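Local coordinates for protein homoserine kinase (Cytophaga hutchinsonii, PDB 4P52) that probably catalyses, as a GHMP-family homoserine kinase, the ATP-dependent phosphorylation of L-homoserine to O-phospho-L-homoserine, at residues P32-C40 with S280-F289; V184-N192 with L232-D240. One frame throughout, in Å; residues are numbered along the deposited sequence.

Contact 1 (P32-C40 with S280-F289); sequences PATVANVSC and SISGSGPSIF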
# COMPACT_ATOMS: atom_id res chain seq x y z
N PRO A 32 9.71 17.13 -17.05
CA PRO A 32 10.42 17.19 -15.79
C PRO A 32 11.10 15.90 -15.32
O PRO A 32 10.66 14.78 -15.62
CB PRO A 32 9.32 17.60 -14.80
CG PRO A 32 8.10 16.97 -15.34
CD PRO A 32 8.26 16.97 -16.85
N ALA A 33 12.18 16.07 -14.56
CA ALA A 33 12.71 14.99 -13.73
C ALA A 33 11.61 14.41 -12.82
O ALA A 33 10.65 15.10 -12.43
CB ALA A 33 13.87 15.52 -12.87
N THR A 34 11.75 13.13 -12.50
CA THR A 34 10.81 12.47 -11.61
C THR A 34 11.58 11.73 -10.55
O THR A 34 12.70 11.31 -10.79
CB THR A 34 9.95 11.43 -12.36
OG1 THR A 34 10.80 10.65 -13.20
CG2 THR A 34 8.89 12.10 -13.21
N VAL A 35 10.98 11.59 -9.38
CA VAL A 35 11.54 10.75 -8.34
C VAL A 35 10.75 9.43 -8.23
O VAL A 35 9.59 9.41 -7.82
CB VAL A 35 11.52 11.46 -6.97
CG1 VAL A 35 12.00 10.52 -5.87
CG2 VAL A 35 12.38 12.71 -7.04
N ALA A 36 11.39 8.32 -8.59
CA ALA A 36 10.75 7.01 -8.47
C ALA A 36 11.10 6.27 -7.16
O ALA A 36 12.05 6.65 -6.45
CB ALA A 36 11.03 6.16 -9.69
N ASN A 37 10.31 5.23 -6.86
CA ASN A 37 10.42 4.43 -5.63
C ASN A 37 9.95 5.14 -4.37
O ASN A 37 9.16 4.57 -3.60
CB ASN A 37 11.79 3.79 -5.52
CG ASN A 37 12.15 3.04 -6.79
OD1 ASN A 37 11.27 2.49 -7.48
ND2 ASN A 37 13.42 3.04 -7.14
N VAL A 38 10.35 6.38 -4.17
CA VAL A 38 9.81 7.16 -3.04
C VAL A 38 9.89 6.32 -1.74
O VAL A 38 8.88 6.07 -1.07
CB VAL A 38 8.36 7.67 -3.31
CG1 VAL A 38 7.90 8.65 -2.24
CG2 VAL A 38 8.24 8.30 -4.70
N SER A 39 11.09 5.86 -1.40
CA SER A 39 11.27 5.03 -0.22
C SER A 39 10.69 3.60 -0.37
O SER A 39 11.25 2.75 -1.09
CB SER A 39 10.68 5.72 1.02
OG SER A 39 11.16 5.09 2.19
N CYS A 40 9.57 3.33 0.29
CA CYS A 40 9.12 1.95 0.40
C CYS A 40 8.41 1.45 -0.87
O CYS A 40 8.30 0.25 -1.07
CB CYS A 40 8.23 1.77 1.62
SG CYS A 40 6.83 2.90 1.56
N SER A 280 15.43 9.05 1.05
CA SER A 280 15.92 7.84 0.41
C SER A 280 16.55 8.04 -0.96
O SER A 280 16.72 9.17 -1.43
CB SER A 280 14.80 6.78 0.31
OG SER A 280 15.38 5.46 0.14
N ILE A 281 16.91 6.94 -1.62
CA ILE A 281 17.48 7.01 -2.95
C ILE A 281 16.41 7.40 -3.94
O ILE A 281 15.31 6.89 -3.88
CB ILE A 281 18.06 5.65 -3.37
CG1 ILE A 281 19.16 5.23 -2.38
CG2 ILE A 281 18.57 5.67 -4.83
CD1 ILE A 281 19.49 3.75 -2.43
N SER A 282 16.74 8.29 -4.88
CA SER A 282 15.79 8.61 -5.93
C SER A 282 15.98 7.65 -7.08
O SER A 282 17.09 7.54 -7.62
CB SER A 282 16.02 10.03 -6.40
OG SER A 282 15.20 10.28 -7.52
N GLY A 283 14.90 6.96 -7.47
CA GLY A 283 14.99 5.93 -8.53
C GLY A 283 16.12 4.94 -8.25
O GLY A 283 16.17 4.31 -7.19
N SER A 284 17.06 4.80 -9.17
CA SER A 284 18.14 3.86 -8.94
C SER A 284 19.44 4.59 -8.50
O SER A 284 20.52 3.97 -8.42
CB SER A 284 18.35 3.02 -10.19
OG SER A 284 18.63 3.89 -11.26
N GLY A 285 19.35 5.88 -8.20
CA GLY A 285 20.49 6.62 -7.69
C GLY A 285 21.44 7.06 -8.79
O GLY A 285 21.19 6.78 -9.96
N PRO A 286 22.53 7.75 -8.41
CA PRO A 286 22.96 8.12 -7.04
C PRO A 286 22.23 9.30 -6.38
O PRO A 286 22.53 9.62 -5.21
CB PRO A 286 24.42 8.48 -7.23
CG PRO A 286 24.48 9.00 -8.63
CD PRO A 286 23.49 8.19 -9.43
N SER A 287 21.28 9.94 -7.08
CA SER A 287 20.48 11.01 -6.45
C SER A 287 19.67 10.55 -5.26
O SER A 287 19.20 9.40 -5.20
CB SER A 287 19.57 11.70 -7.46
OG SER A 287 20.38 12.39 -8.39
N ILE A 288 19.50 11.48 -4.33
CA ILE A 288 18.86 11.25 -3.06
C ILE A 288 17.81 12.33 -2.88
O ILE A 288 18.03 13.48 -3.25
CB ILE A 288 19.89 11.35 -1.92
CG1 ILE A 288 21.00 10.31 -2.15
CG2 ILE A 288 19.24 11.16 -0.55
CD1 ILE A 288 22.12 10.37 -1.14
N PHE A 289 16.66 11.97 -2.31
CA PHE A 289 15.62 12.98 -2.09
C PHE A 289 15.20 12.96 -0.64
O PHE A 289 15.29 11.91 0.05
CB PHE A 289 14.40 12.76 -3.00
CG PHE A 289 13.55 11.62 -2.55
CD1 PHE A 289 13.94 10.30 -2.79
CD2 PHE A 289 12.37 11.86 -1.86
CE1 PHE A 289 13.16 9.24 -2.33
CE2 PHE A 289 11.59 10.80 -1.40
CZ PHE A 289 11.99 9.49 -1.63
O HOH W 1 13.57 5.30 -2.64
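Val-35 lays CG1 over one face of the Phe-289 ring in a CH-pi contact, 3.9 Å from the ring centroid to that methyl carbon and 19° off the ring normal. CG1 stands anti to the backbone N of Val-35 (chi1 175°), which also brings it within 3.6 Å of Ser-282 OG. Val-38 CA approaches Phe-289 CZ obliquely at 3.5 Å, and Ser-39 N lies at the ring's edge, near its plane. Next to the ring, Gly-283 N donates to Ala-36 O over 3.0 Å, and the side-chain amide of Asn-37 adds a weak bond from ND2 to Gly-283 O. Water 1 bridges Ser-39 N, 2.8 Å away, and Ile-281 O. With an alanine here instead of Phe-289, Val-35 CG1 would lose its aromatic face and a gap would probably open between it and Val-38 CA. Farther out, Ser-282 OG bonds Gly-117 O, Asn-37 OD1 takes Asp-43 N, and Ile-197 of strand 194-200 touches both Val-35 and Phe-289. Gly-283 belongs to a type II' turn, Ser-282 to Gly-285, in the C-terminal GHMP region. The contact thus combines CH-pi packing with direct and water-mediated hydrogen bonds, which give its buried polar groups partners.

Contact 2 (V184-N192 with L232-D240); sequences VVKLPVPAN and LVAGLLMND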
# COMPACT_ATOMS: atom_id res chain seq x y z
N VAL A 184 -2.51 2.77 -13.71
CA VAL A 184 -1.89 3.95 -13.10
C VAL A 184 -2.93 4.83 -12.43
O VAL A 184 -4.01 5.05 -12.97
CB VAL A 184 -1.12 4.74 -14.17
CG1 VAL A 184 -0.64 6.07 -13.60
CG2 VAL A 184 0.05 3.91 -14.66
N VAL A 185 -2.60 5.33 -11.25
CA VAL A 185 -3.55 6.06 -10.43
C VAL A 185 -2.88 7.32 -9.96
O VAL A 185 -1.82 7.25 -9.36
CB VAL A 185 -3.98 5.19 -9.21
CG1 VAL A 185 -4.89 5.97 -8.27
CG2 VAL A 185 -4.68 3.94 -9.69
N LYS A 186 -3.45 8.49 -10.26
CA LYS A 186 -2.88 9.73 -9.74
C LYS A 186 -3.42 10.03 -8.34
O LYS A 186 -4.62 9.97 -8.12
CB LYS A 186 -3.15 10.91 -10.66
CG LYS A 186 -2.46 12.18 -10.14
CD LYS A 186 -2.70 13.45 -10.95
CE LYS A 186 -2.13 13.30 -12.35
NZ LYS A 186 -1.86 14.65 -12.90
N LEU A 187 -2.54 10.37 -7.41
CA LEU A 187 -2.98 10.60 -6.03
C LEU A 187 -2.79 12.06 -5.61
O LEU A 187 -1.82 12.68 -6.01
CB LEU A 187 -2.18 9.71 -5.08
CG LEU A 187 -2.28 8.21 -5.33
CD1 LEU A 187 -1.26 7.51 -4.43
CD2 LEU A 187 -3.68 7.70 -5.06
N PRO A 188 -3.71 12.60 -4.80
CA PRO A 188 -3.48 13.94 -4.24
C PRO A 188 -2.39 13.91 -3.16
O PRO A 188 -2.24 12.92 -2.45
CB PRO A 188 -4.82 14.28 -3.60
CG PRO A 188 -5.35 12.94 -3.17
CD PRO A 188 -4.99 12.04 -4.33
N VAL A 189 -1.65 15.00 -3.05
CA VAL A 189 -0.62 15.10 -2.03
C VAL A 189 -0.75 16.44 -1.31
O VAL A 189 -1.29 17.39 -1.88
CB VAL A 189 0.78 14.97 -2.66
CG1 VAL A 189 1.04 13.49 -2.93
CG2 VAL A 189 0.92 15.87 -3.90
N PRO A 190 -0.25 16.54 -0.07
CA PRO A 190 -0.44 17.85 0.58
C PRO A 190 0.34 18.97 -0.12
O PRO A 190 1.41 18.73 -0.69
CB PRO A 190 -0.01 17.62 2.03
CG PRO A 190 0.68 16.32 2.05
CD PRO A 190 0.44 15.56 0.78
N ALA A 191 -0.23 20.16 -0.12
CA ALA A 191 0.25 21.24 -0.98
C ALA A 191 1.52 21.85 -0.44
O ALA A 191 2.24 22.54 -1.17
CB ALA A 191 -0.82 22.32 -1.15
N ASN A 192 1.79 21.59 0.84
CA ASN A 192 2.96 22.12 1.53
C ASN A 192 4.06 21.07 1.62
O ASN A 192 4.99 21.19 2.40
CB ASN A 192 2.55 22.56 2.93
CG ASN A 192 2.11 21.38 3.79
OD1 ASN A 192 1.38 20.49 3.34
ND2 ASN A 192 2.57 21.37 5.03
N LEU A 232 2.09 4.86 3.55
CA LEU A 232 2.48 6.03 2.76
C LEU A 232 1.32 6.54 1.89
O LEU A 232 1.05 7.74 1.88
CB LEU A 232 3.69 5.69 1.90
CG LEU A 232 4.46 6.78 1.17
CD1 LEU A 232 4.77 7.96 2.06
CD2 LEU A 232 5.78 6.20 0.68
N VAL A 233 0.66 5.65 1.16
CA VAL A 233 -0.49 6.03 0.36
C VAL A 233 -1.61 6.68 1.20
O VAL A 233 -2.17 7.70 0.80
CB VAL A 233 -1.02 4.82 -0.44
CG1 VAL A 233 -2.36 5.11 -1.09
CG2 VAL A 233 0.01 4.41 -1.49
N ALA A 234 -1.90 6.09 2.36
CA ALA A 234 -2.91 6.64 3.26
C ALA A 234 -2.46 8.00 3.77
O ALA A 234 -3.23 8.95 3.71
CB ALA A 234 -3.21 5.69 4.42
N GLY A 235 -1.23 8.08 4.27
CA GLY A 235 -0.59 9.35 4.64
C GLY A 235 -0.66 10.48 3.61
O GLY A 235 -0.81 11.64 4.00
N LEU A 236 -0.57 10.18 2.32
CA LEU A 236 -0.67 11.22 1.32
C LEU A 236 -2.10 11.58 1.04
O LEU A 236 -2.44 12.75 0.98
CB LEU A 236 -0.02 10.81 -0.00
CG LEU A 236 1.46 10.42 -0.06
CD1 LEU A 236 1.75 10.00 -1.50
CD2 LEU A 236 2.39 11.52 0.43
N LEU A 237 -2.94 10.58 0.83
CA LEU A 237 -4.35 10.83 0.58
C LEU A 237 -5.05 11.60 1.70
O LEU A 237 -6.10 12.21 1.47
CB LEU A 237 -5.09 9.52 0.37
CG LEU A 237 -4.68 8.69 -0.82
CD1 LEU A 237 -5.82 7.81 -1.32
CD2 LEU A 237 -4.23 9.64 -1.91
N MSE A 238 -4.50 11.56 2.91
CA MSE A 238 -5.19 12.09 4.08
C MSE A 238 -4.46 13.27 4.62
O MSE A 238 -4.71 13.70 5.74
CB MSE A 238 -5.21 11.07 5.22
CG MSE A 238 -6.07 9.84 4.93
SE MSE A 238 -7.78 10.38 4.13
CE MSE A 238 -8.91 8.86 4.63
N ASN A 239 -3.52 13.79 3.85
CA ASN A 239 -2.70 14.91 4.29
C ASN A 239 -2.16 14.75 5.70
O ASN A 239 -2.06 15.72 6.44
CB ASN A 239 -3.48 16.24 4.15
CG ASN A 239 -4.01 16.50 2.73
OD1 ASN A 239 -3.34 16.23 1.72
ND2 ASN A 239 -5.22 17.04 2.65
N ASP A 240 -1.81 13.54 6.10
CA ASP A 240 -1.17 13.37 7.40
C ASP A 240 0.36 13.24 7.21
O ASP A 240 0.85 12.45 6.39
CB ASP A 240 -1.78 12.20 8.20
CG ASP A 240 -0.93 11.78 9.42
OD1 ASP A 240 0.29 12.04 9.44
OD2 ASP A 240 -1.48 11.15 10.35
O HOH W 2 -4.06 17.68 -1.04
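A Schellman motif ends helix 219-237 where it packs against the residues leaving strand 183-187, at the edge of the larger mixed sheet. Asn-239, with positive phi, is its C-prime residue: Asn-239 N returns to Leu-236 O and Asp-240 N, more weakly, to Gly-235 O. The contact itself is mostly aliphatic and has no direct hydrogen bond across it. Leu-237 CD2 sits 3.5 Å from Pro-188 CD and 3.7 Å from Leu-187 CD2. One turn earlier in the helix, Val-233 CG1 approaches Leu-187 CD1 more loosely, at 4.3 Å. Val-189 and Leu-236 run alongside one another in the same direction, Val-189 CG1 being 3.8 Å from Leu-236 CD1. Val-189 CG1 is anti to its own carbonyl carbon (chi1 -78°), a position that puts it next to the leucine, while Phe-173 touches both side chains. Met-238 of the second subunit, a selenomethionine, packs on Pro-188 and Leu-237, bringing this helix end into the dimer interface. Just past the helix, Asn-239 runs antiparallel beside Pro-190, with Asn-239 OD1 3.5 Å from Pro-190 CA. Water 2 donates to that same OD1 and, over 2.9 Å, to Val-189 O.

Overall arrangement
From the N terminus the chain first runs through strand 26-36, whose end and following loop wait for residues 280-289, about 240 residues on, to close contact 1. Contact 2 is nested inside that long loop: strand 183-187 and its exit are met by the end of helix 219-237, and 39 residues lie between the two segments. Contact 1 ties the larger mixed sheet to the four-stranded antiparallel sheet through strands 278-281 and 288-292; contact 2 fastens a helix onto another strand of that mixed sheet, near the second subunit. Their centres are about 17 Å apart, yet they touch, since Leu-232 CD2 packs 3.6 Å from Cys-40 SG.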